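Adenosine kinase, putative (Trypanosoma brucei, PDB 3OTX) probably transfers a phosphate group from ATP to adenosine, giving AMP and ADP, as a PfkB-family kinase of the purine salvage pathway. Local coordinates at residues 222-225 with 226-229; 147-150 with 151-154; 184-187 with 188-191. The protein carries 1 engineered substitution. All blocks are in the same frame, centred on the assembly; numbering follows the deposited sequence.

Contact 1: residues 222-225 with 226-229; sequences VANR and HEAK. With AP5 (bis(adenosine)-5'-pentaphosphate), chain C.
His226 opens the second half of this strand-to-helix turn by laying its CB 3.8 Å from Asn224 OD1, while its ring leads away from residues 222-225. Glu227 comes next and completes a capping box with Asn224. Its backbone N donates to Asn224 OD1 at 2.8 Å, nearly along the line of the side-chain C=O, and in return its carboxylate oxygen OE1 accepts from Asn224 N at 3.1 Å. That second donor arrives well above the carboxylate plane, 58° out of it. The two side chains cross at about a right angle, and Glu227 OE1 also rests 3.3 Å from Ala223 CB. With chi1 of 65°, Asn224 holds its amide between its own N and carbonyl carbon; OD1 thereby faces the helix start and ND2 is left to bind the inhibitor. ND2 donates to O1B, a phosphate oxygen of bis(adenosine)-5'-pentaphosphate, at 2.8 Å and 165°, so the capping bond and the phosphate bond together hold the amide's rotation. Asn224 and Glu227 make up the Asn-X-X-Glu sequence known from PfkB kinases, and a bound sodium ion lies about 5 Å from the Glu227 side chain. Ala228 N then closes the first helical turn onto Asn224 O at 2.9 Å. Lys229 N repeats the step with Arg225 O at 3.1 Å, and its extended chain runs beside that of Arg225. The Arg225 guanidinium itself is drawn off by salt bridges to Asp268 and Glu270. Strand 220-224 thus delivers the cap between strands 193-197 and 262-267; Ala228 packs on Phe265 of the latter, and Pro201 and Met204 of helix 201-206 press on Glu227.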
loop_
_atom_site.group_PDB
_atom_site.type_symbol
_atom_site.label_atom_id
_atom_site.label_comp_id
_atom_site.label_asym_id
_atom_site.label_seq_id
_atom_site.Cartn_x
_atom_site.Cartn_y
_atom_site.Cartn_z
ATOM N N VAL A 222 -8.842 -1.464 3.775
ATOM C CA VAL A 222 -8.023 -0.682 4.713
ATOM C C VAL A 222 -7.843 0.713 4.094
ATOM O O VAL A 222 -7.647 0.845 2.878
ATOM C CB VAL A 222 -6.654 -1.361 4.933
ATOM C CG1 VAL A 222 -5.765 -0.535 5.883
ATOM C CG2 VAL A 222 -6.853 -2.742 5.535
ATOM N N ALA A 223 -7.967 1.763 4.913
ATOM C CA ALA A 223 -7.730 3.129 4.440
ATOM C C ALA A 223 -7.391 4.034 5.603
ATOM O O ALA A 223 -7.422 3.615 6.736
ATOM C CB ALA A 223 -8.943 3.669 3.734
ATOM N N ASN A 224 -7.047 5.273 5.304
ATOM C CA ASN A 224 -6.936 6.278 6.346
ATOM C C ASN A 224 -8.195 7.142 6.441
ATOM O O ASN A 224 -9.153 6.952 5.691
ATOM C CB ASN A 224 -5.677 7.133 6.130
ATOM C CG ASN A 224 -5.742 7.950 4.868
ATOM O OD1 ASN A 224 -6.781 8.025 4.208
ATOM N ND2 ASN A 224 -4.632 8.573 4.515
ATOM N N ARG A 225 -8.155 8.134 7.330
ATOM C CA ARG A 225 -9.324 8.979 7.606
ATOM C C ARG A 225 -9.775 9.720 6.331
ATOM O O ARG A 225 -10.974 9.794 6.004
ATOM C CB ARG A 225 -8.949 9.998 8.690
ATOM C CG ARG A 225 -10.151 10.734 9.257
ATOM C CD ARG A 225 -9.747 12.050 9.921
ATOM N NE ARG A 225 -9.204 11.926 11.286
ATOM C CZ ARG A 225 -7.913 11.812 11.593
ATOM N NH1 ARG A 225 -6.999 11.745 10.625
ATOM N NH2 ARG A 225 -7.532 11.761 12.882
ATOM N N HIS A 226 -8.805 10.253 5.603
ATOM C CA HIS A 226 -9.099 11.046 4.431
ATOM C C HIS A 226 -9.744 10.219 3.312
ATOM O O HIS A 226 -10.741 10.647 2.711
ATOM C CB HIS A 226 -7.819 11.707 3.956
ATOM C CG HIS A 226 -8.028 12.786 2.950
ATOM N ND1 HIS A 226 -7.166 13.852 2.830
ATOM C CD2 HIS A 226 -9.000 12.979 2.022
ATOM C CE1 HIS A 226 -7.590 14.652 1.867
ATOM N NE2 HIS A 226 -8.705 14.152 1.367
ATOM N N GLU A 227 -9.165 9.047 3.051
ATOM C CA GLU A 227 -9.662 8.132 2.040
ATOM C C GLU A 227 -11.039 7.637 2.440
ATOM O O GLU A 227 -11.885 7.447 1.569
ATOM C CB GLU A 227 -8.699 6.967 1.903
ATOM C CG GLU A 227 -7.367 7.356 1.251
ATOM C CD GLU A 227 -6.244 6.404 1.647
ATOM O OE1 GLU A 227 -6.512 5.323 2.242
ATOM O OE2 GLU A 227 -5.071 6.732 1.387
ATOM N N ALA A 228 -11.276 7.425 3.732
ATOM C CA ALA A 228 -12.606 7.002 4.169
ATOM C C ALA A 228 -13.650 8.071 3.838
ATOM O O ALA A 228 -14.750 7.759 3.337
ATOM C CB ALA A 228 -12.623 6.654 5.693
ATOM N N LYS A 229 -13.318 9.337 4.102
ATOM C CA LYS A 229 -14.239 10.416 3.736
ATOM C C LYS A 229 -14.436 10.504 2.217
ATOM O O LYS A 229 -15.546 10.804 1.764
ATOM C CB LYS A 229 -13.779 11.758 4.297
ATOM C CG LYS A 229 -13.732 11.769 5.805
ATOM C CD LYS A 229 -13.174 13.099 6.323
ATOM C CE LYS A 229 -13.247 13.149 7.827
ATOM N NZ LYS A 229 -12.479 14.259 8.399
HETATM P PA AP5 C . -2.071 7.373 9.372
HETATM O O1A AP5 C . -1.595 8.820 9.446
HETATM O O2A AP5 C . -3.565 7.202 9.562
HETATM O O3A AP5 C . -1.705 6.651 7.981
HETATM P PB AP5 C . -1.729 7.314 6.509
HETATM O O1B AP5 C . -2.553 8.562 6.451
HETATM O O2B AP5 C . -2.068 6.217 5.560
HETATM O O3B AP5 C . -0.185 7.688 6.397
HETATM P PG AP5 C . 0.628 8.700 5.475
HETATM O O1G AP5 C . 1.881 9.048 6.219
HETATM O O2G AP5 C . -0.099 9.984 5.144
HETATM O O3G AP5 C . 0.965 7.761 4.286
HETATM P PD AP5 C . 1.780 8.049 2.919
HETATM O O1D AP5 C . 2.290 9.473 2.793
HETATM O O2D AP5 C . 0.910 7.497 1.825
HETATM O O3D AP5 C . 3.086 7.139 3.159
HETATM P PE AP5 C . 3.224 5.568 2.814
HETATM O O1E AP5 C . 1.945 4.861 3.164
HETATM O O2E AP5 C . 4.520 5.040 3.424
HETATM O O5F AP5 C . -1.196 6.528 10.417
HETATM C C5F AP5 C . -1.284 5.104 10.460
HETATM C C4F AP5 C . -0.844 4.629 11.824
HETATM O O4F AP5 C . 0.460 5.146 12.125
HETATM C C3F AP5 C . -1.694 5.141 12.983
HETATM O O3F AP5 C . -2.787 4.280 13.189
HETATM C C2F AP5 C . -0.721 5.208 14.124
HETATM O O2F AP5 C . -0.558 3.930 14.687
HETATM C C1F AP5 C . 0.591 5.576 13.424
HETATM N N9A AP5 C . 0.852 7.043 13.381
HETATM C C8A AP5 C . 0.790 7.872 12.258
HETATM N N7A AP5 C . 1.123 9.131 12.655
HETATM C C5A AP5 C . 1.405 9.110 13.979
HETATM C C6A AP5 C . 1.829 10.066 14.877
HETATM N N6A AP5 C . 2.147 11.304 14.491
HETATM N N1A AP5 C . 2.045 9.699 16.183
HETATM C C2A AP5 C . 1.874 8.395 16.618
HETATM N N3A AP5 C . 1.461 7.446 15.707
HETATM C C4A AP5 C . 1.255 7.786 14.420
HETATM O O5J AP5 C . 3.347 5.549 1.194
HETATM C C5J AP5 C . 4.438 6.198 0.564
HETATM C C4J AP5 C . 4.720 5.367 -0.676
HETATM O O4J AP5 C . 3.686 5.554 -1.657
HETATM C C3J AP5 C . 5.988 5.788 -1.426
HETATM O O3J AP5 C . 6.996 4.815 -1.151
HETATM C C2J AP5 C . 5.572 5.836 -2.905
HETATM O O2J AP5 C . 6.477 5.166 -3.774
HETATM C C1J AP5 C . 4.237 5.133 -2.879
HETATM N N9B AP5 C . 3.361 5.490 -4.004
HETATM C C8B AP5 C . 2.941 6.756 -4.309
HETATM N N7B AP5 C . 2.190 6.663 -5.437
HETATM C C5B AP5 C . 2.138 5.352 -5.832
HETATM C C6B AP5 C . 1.507 4.702 -6.900
HETATM N N6B AP5 C . 0.834 5.339 -7.872
HETATM N N1B AP5 C . 1.716 3.353 -6.988
HETATM C C2B AP5 C . 2.399 2.608 -6.054
HETATM N N3B AP5 C . 3.057 3.255 -5.028
HETATM C C4B AP5 C . 2.883 4.606 -4.917
#

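Contact 2: residues 147-150 with 151-154; sequences SSEH and MRSP
Ser153 turns back onto His150 at a corner between two helices: Ser147 is the N-cap of helix 148-151, and Ser153 is the N-cap of the helix that follows. With OG set between its own N and carbonyl carbon (chi1 70°), Ser153 donates the hydroxyl proton to His150 O at 2.6 Å, in the carbonyl plane and on a lone pair. Its backbone N reaches the same oxygen at 3.0 Å, but from above that plane, so two donors from one residue grip the carbonyl from different directions. The hydroxyl also sits 3.8 Å above one face of the His150 ring, displaced toward the rim, while NE2 of that ring is hydrogen-bonded to Ala113 O. Arg152 folds the other way. Bent at chi3 (-63°), its chain carries the guanidinium back over the helix start, with Ser148 O 3.8 Å from the guanidinium plane and over its centre. NH2 then makes a long salt bridge to Glu149 OE2 at 3.4 Å; the two chains run side by side, yet carboxylate and guanidinium planes stand 89° apart, which excludes a flat, two-pronged pairing. The Met151 side chain packs on Tyr11 and Gln13 of strand 10-13. At the first cap, Ser147 OG is shared: it is hydrogen-bonded to Glu115 OE2 and accepts from His150 N at 3.0 Å.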
loop_
_atom_site.group_PDB
_atom_site.type_symbol
_atom_site.label_atom_id
_atom_site.label_comp_id
_atom_site.label_asym_id
_atom_site.label_seq_id
_atom_site.Cartn_x
_atom_site.Cartn_y
_atom_site.Cartn_z
ATOM N N SER A 147 1.869 -7.082 -17.605
ATOM C CA SER A 147 1.053 -7.739 -18.641
ATOM C C SER A 147 0.204 -8.934 -18.168
ATOM O O SER A 147 0.511 -9.601 -17.163
ATOM C CB SER A 147 1.974 -8.191 -19.790
ATOM O OG SER A 147 2.763 -9.309 -19.404
ATOM N N SER A 148 -0.844 -9.217 -18.946
ATOM C CA SER A 148 -1.631 -10.389 -18.690
ATOM C C SER A 148 -0.784 -11.629 -18.904
ATOM O O SER A 148 -0.954 -12.607 -18.185
ATOM C CB SER A 148 -2.859 -10.411 -19.599
ATOM O OG SER A 148 -3.655 -9.266 -19.337
ATOM N N GLU A 149 0.168 -11.558 -19.845
ATOM C CA GLU A 149 1.069 -12.701 -20.068
ATOM C C GLU A 149 1.821 -13.002 -18.765
ATOM O O GLU A 149 1.927 -14.173 -18.321
ATOM C CB GLU A 149 2.069 -12.438 -21.203
ATOM C CG GLU A 149 1.473 -12.394 -22.618
ATOM C CD GLU A 149 0.359 -11.348 -22.822
ATOM O OE1 GLU A 149 0.446 -10.198 -22.311
ATOM O OE2 GLU A 149 -0.619 -11.693 -23.519
ATOM N N HIS A 150 2.326 -11.957 -18.119
ATOM C CA HIS A 150 3.037 -12.192 -16.872
ATOM C C HIS A 150 2.103 -12.745 -15.796
ATOM O O HIS A 150 2.475 -13.626 -15.024
ATOM C CB HIS A 150 3.702 -10.896 -16.371
ATOM C CG HIS A 150 4.561 -11.111 -15.160
ATOM N ND1 HIS A 150 5.740 -11.821 -15.205
ATOM C CD2 HIS A 150 4.369 -10.775 -13.854
ATOM C CE1 HIS A 150 6.259 -11.892 -13.988
ATOM N NE2 HIS A 150 5.443 -11.272 -13.150
ATOM N N MET A 151 0.892 -12.202 -15.715
ATOM C CA MET A 151 -0.084 -12.690 -14.723
ATOM C C MET A 151 -0.418 -14.190 -14.864
ATOM O O MET A 151 -0.778 -14.822 -13.877
ATOM C CB MET A 151 -1.381 -11.886 -14.791
ATOM C CG MET A 151 -1.225 -10.411 -14.374
ATOM S SD MET A 151 -0.551 -10.173 -12.697
ATOM C CE MET A 151 -1.780 -10.999 -11.701
ATOM N N ARG A 152 -0.260 -14.738 -16.063
ATOM C CA ARG A 152 -0.594 -16.149 -16.338
ATOM C C ARG A 152 0.664 -16.993 -16.366
ATOM O O ARG A 152 0.584 -18.198 -16.636
ATOM C CB ARG A 152 -1.313 -16.289 -17.700
ATOM C CG ARG A 152 -2.674 -15.646 -17.727
ATOM C CD ARG A 152 -3.433 -15.993 -18.991
ATOM N NE ARG A 152 -2.759 -15.498 -20.181
ATOM C CZ ARG A 152 -3.109 -14.399 -20.841
ATOM N NH1 ARG A 152 -4.151 -13.680 -20.446
ATOM N NH2 ARG A 152 -2.422 -14.033 -21.908
ATOM N N SER A 153 1.823 -16.373 -16.111
ATOM C CA SER A 153 3.109 -17.058 -16.162
ATOM C C SER A 153 3.247 -18.041 -14.998
ATOM O O SER A 153 2.639 -17.838 -13.955
ATOM C CB SER A 153 4.270 -16.055 -16.155
ATOM O OG SER A 153 4.405 -15.424 -14.896
ATOM N N PRO A 154 4.042 -19.113 -15.176
ATOM C CA PRO A 154 4.171 -20.147 -14.128
ATOM C C PRO A 154 4.559 -19.604 -12.747
ATOM O O PRO A 154 3.956 -20.021 -11.752
ATOM C CB PRO A 154 5.265 -21.084 -14.685
ATOM C CG PRO A 154 5.150 -20.934 -16.171
ATOM C CD PRO A 154 4.698 -19.505 -16.437
#

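Contact 3: residues 184-187 with 188-191; sequences CRKA and REVD
Ala187 and Asp191 lie at the Schellman motif that ends helix 177-189, and its C-prime residue, a position most often glycine, is here an aspartate with a positive phi of 53°. The left-handed backbone at Asp191 lets its N bond back to Arg188 O at 3.1 Å, and the motif is completed by Gly192 N reaching Ala187 O. The helix belongs to the beta-alpha-beta unit that joins strands 165-169 and 193-197. Ahead of the turn its regular bonding varies in length: Arg188 N to Cys184 O is a weak bond at 3.4 Å, whereas Val190 N finds Lys186 O at 3.0 Å. On the outer side Lys186 and Glu189 lie side by side and point the same way. Lys186 starts with CG opposite its backbone N (chi1 -179°), then bends at chi2 and chi3, which brings NZ round to Glu189 OE1. The resulting salt bridge is 2.8 Å long, the ammonium approaching from 36° above the carboxylate plane. A water links the pair a second time, donating to Glu189 OE2 at 2.8 Å and accepting only a weak bond from Lys186 NZ. Because NZ also forms a salt bridge with Asp161, the lysine has two acidic partners, which would be expected to favour its charged form. Arg188 leads its guanidinium away from the helix to Thr256. The inner side is apolar: Ala187 packs against Phe166 and Phe194 of the flanking strands, and Val190 also reaches Phe166. Val190 leans back over the preceding turn, its CG2 3.3 Å from Lys186 O and its CG1 4.1 Å from the aliphatic CD of Lys186.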
loop_
_atom_site.group_PDB
_atom_site.type_symbol
_atom_site.label_atom_id
_atom_site.label_comp_id
_atom_site.label_asym_id
_atom_site.label_seq_id
_atom_site.Cartn_x
_atom_site.Cartn_y
_atom_site.Cartn_z
ATOM N N CYS A 184 -8.502 -11.751 -7.217
ATOM C CA CYS A 184 -9.770 -11.875 -6.505
ATOM C C CYS A 184 -10.388 -13.260 -6.664
ATOM O O CYS A 184 -10.864 -13.844 -5.681
ATOM C CB CYS A 184 -10.763 -10.859 -7.061
ATOM S SG CYS A 184 -10.429 -9.169 -6.614
ATOM N N ARG A 185 -10.397 -13.766 -7.894
ATOM C CA ARG A 185 -10.903 -15.101 -8.160
ATOM C C ARG A 185 -10.000 -16.172 -7.537
ATOM O O ARG A 185 -10.508 -17.174 -7.022
ATOM C CB ARG A 185 -11.075 -15.299 -9.662
ATOM C CG ARG A 185 -12.215 -14.433 -10.233
ATOM C CD ARG A 185 -12.494 -14.748 -11.729
ATOM N NE ARG A 185 -11.286 -14.739 -12.558
ATOM C CZ ARG A 185 -10.799 -13.670 -13.198
ATOM N NH1 ARG A 185 -11.434 -12.494 -13.155
ATOM N NH2 ARG A 185 -9.671 -13.778 -13.897
ATOM N N LYS A 186 -8.677 -15.984 -7.586
ATOM C CA LYS A 186 -7.787 -16.965 -6.965
ATOM C C LYS A 186 -8.001 -17.066 -5.455
ATOM O O LYS A 186 -7.987 -18.167 -4.885
ATOM C CB LYS A 186 -6.334 -16.601 -7.274
ATOM C CG LYS A 186 -5.335 -17.569 -6.696
ATOM C CD LYS A 186 -5.428 -18.972 -7.343
ATOM C CE LYS A 186 -5.082 -18.967 -8.849
ATOM N NZ LYS A 186 -5.065 -20.343 -9.463
ATOM N N ALA A 187 -8.191 -15.919 -4.796
ATOM C CA ALA A 187 -8.438 -15.926 -3.349
ATOM C C ALA A 187 -9.661 -16.790 -3.020
ATOM O O ALA A 187 -9.659 -17.537 -2.033
ATOM C CB ALA A 187 -8.655 -14.525 -2.845
ATOM N N ARG A 188 -10.705 -16.743 -3.862
ATOM C CA ARG A 188 -11.870 -17.616 -3.638
ATOM C C ARG A 188 -11.520 -19.092 -3.844
ATOM O O ARG A 188 -11.886 -19.934 -3.027
ATOM C CB ARG A 188 -13.048 -17.211 -4.532
ATOM C CG ARG A 188 -13.540 -15.783 -4.252
ATOM C CD ARG A 188 -14.368 -15.744 -2.973
ATOM N NE ARG A 188 -14.847 -14.395 -2.692
ATOM C CZ ARG A 188 -15.882 -13.805 -3.296
ATOM N NH1 ARG A 188 -16.593 -14.445 -4.229
ATOM N NH2 ARG A 188 -16.195 -12.566 -2.975
ATOM N N GLU A 189 -10.785 -19.373 -4.922
ATOM C CA GLU A 189 -10.350 -20.724 -5.247
ATOM C C GLU A 189 -9.623 -21.406 -4.094
ATOM O O GLU A 189 -9.854 -22.576 -3.828
ATOM C CB GLU A 189 -9.469 -20.737 -6.515
ATOM C CG GLU A 189 -8.966 -22.167 -6.924
ATOM C CD GLU A 189 -7.958 -22.128 -8.092
ATOM O OE1 GLU A 189 -7.700 -21.051 -8.664
ATOM O OE2 GLU A 189 -7.472 -23.199 -8.487
ATOM N N VAL A 190 -8.723 -20.665 -3.446
ATOM C CA VAL A 190 -7.934 -21.244 -2.361
ATOM C C VAL A 190 -8.524 -21.026 -0.958
ATOM O O VAL A 190 -7.873 -21.339 0.036
ATOM C CB VAL A 190 -6.466 -20.726 -2.417
ATOM C CG1 VAL A 190 -5.858 -21.007 -3.784
ATOM C CG2 VAL A 190 -6.411 -19.236 -2.135
ATOM N N ASP A 191 -9.764 -20.536 -0.866
ATOM C CA ASP A 191 -10.390 -20.229 0.429
ATOM C C ASP A 191 -9.475 -19.304 1.247
ATOM O O ASP A 191 -9.243 -19.541 2.440
ATOM C CB ASP A 191 -10.716 -21.494 1.232
ATOM C CG ASP A 191 -11.659 -21.216 2.396
ATOM O OD1 ASP A 191 -12.486 -20.288 2.277
ATOM O OD2 ASP A 191 -11.578 -21.918 3.419
HETATM O O HOH W 1 -6.431 -22.771 -11.027
#

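Overall arrangement
All three contacts are local turns at helix ends, but their surroundings differ. Contact 1, partly buried, its centre about 13 Å from that of the chain, starts a helix at the nucleotide site; Glu227 is buried and Asn224 partly exposed, the latter binding the inhibitor. Contact 2 is a surface corner on the opposite side, its centre about 22 Å from that of the chain, where serine caps and a long salt bridge dominate. Contact 3 ends a helix, partly buried and away from the annotated sites, with apolar packing inside and charges outside. Contacts 2 and 3, centres about 17 Å apart, are related through helix 177-189, whose His179 and Gln182 meet residues 147-154.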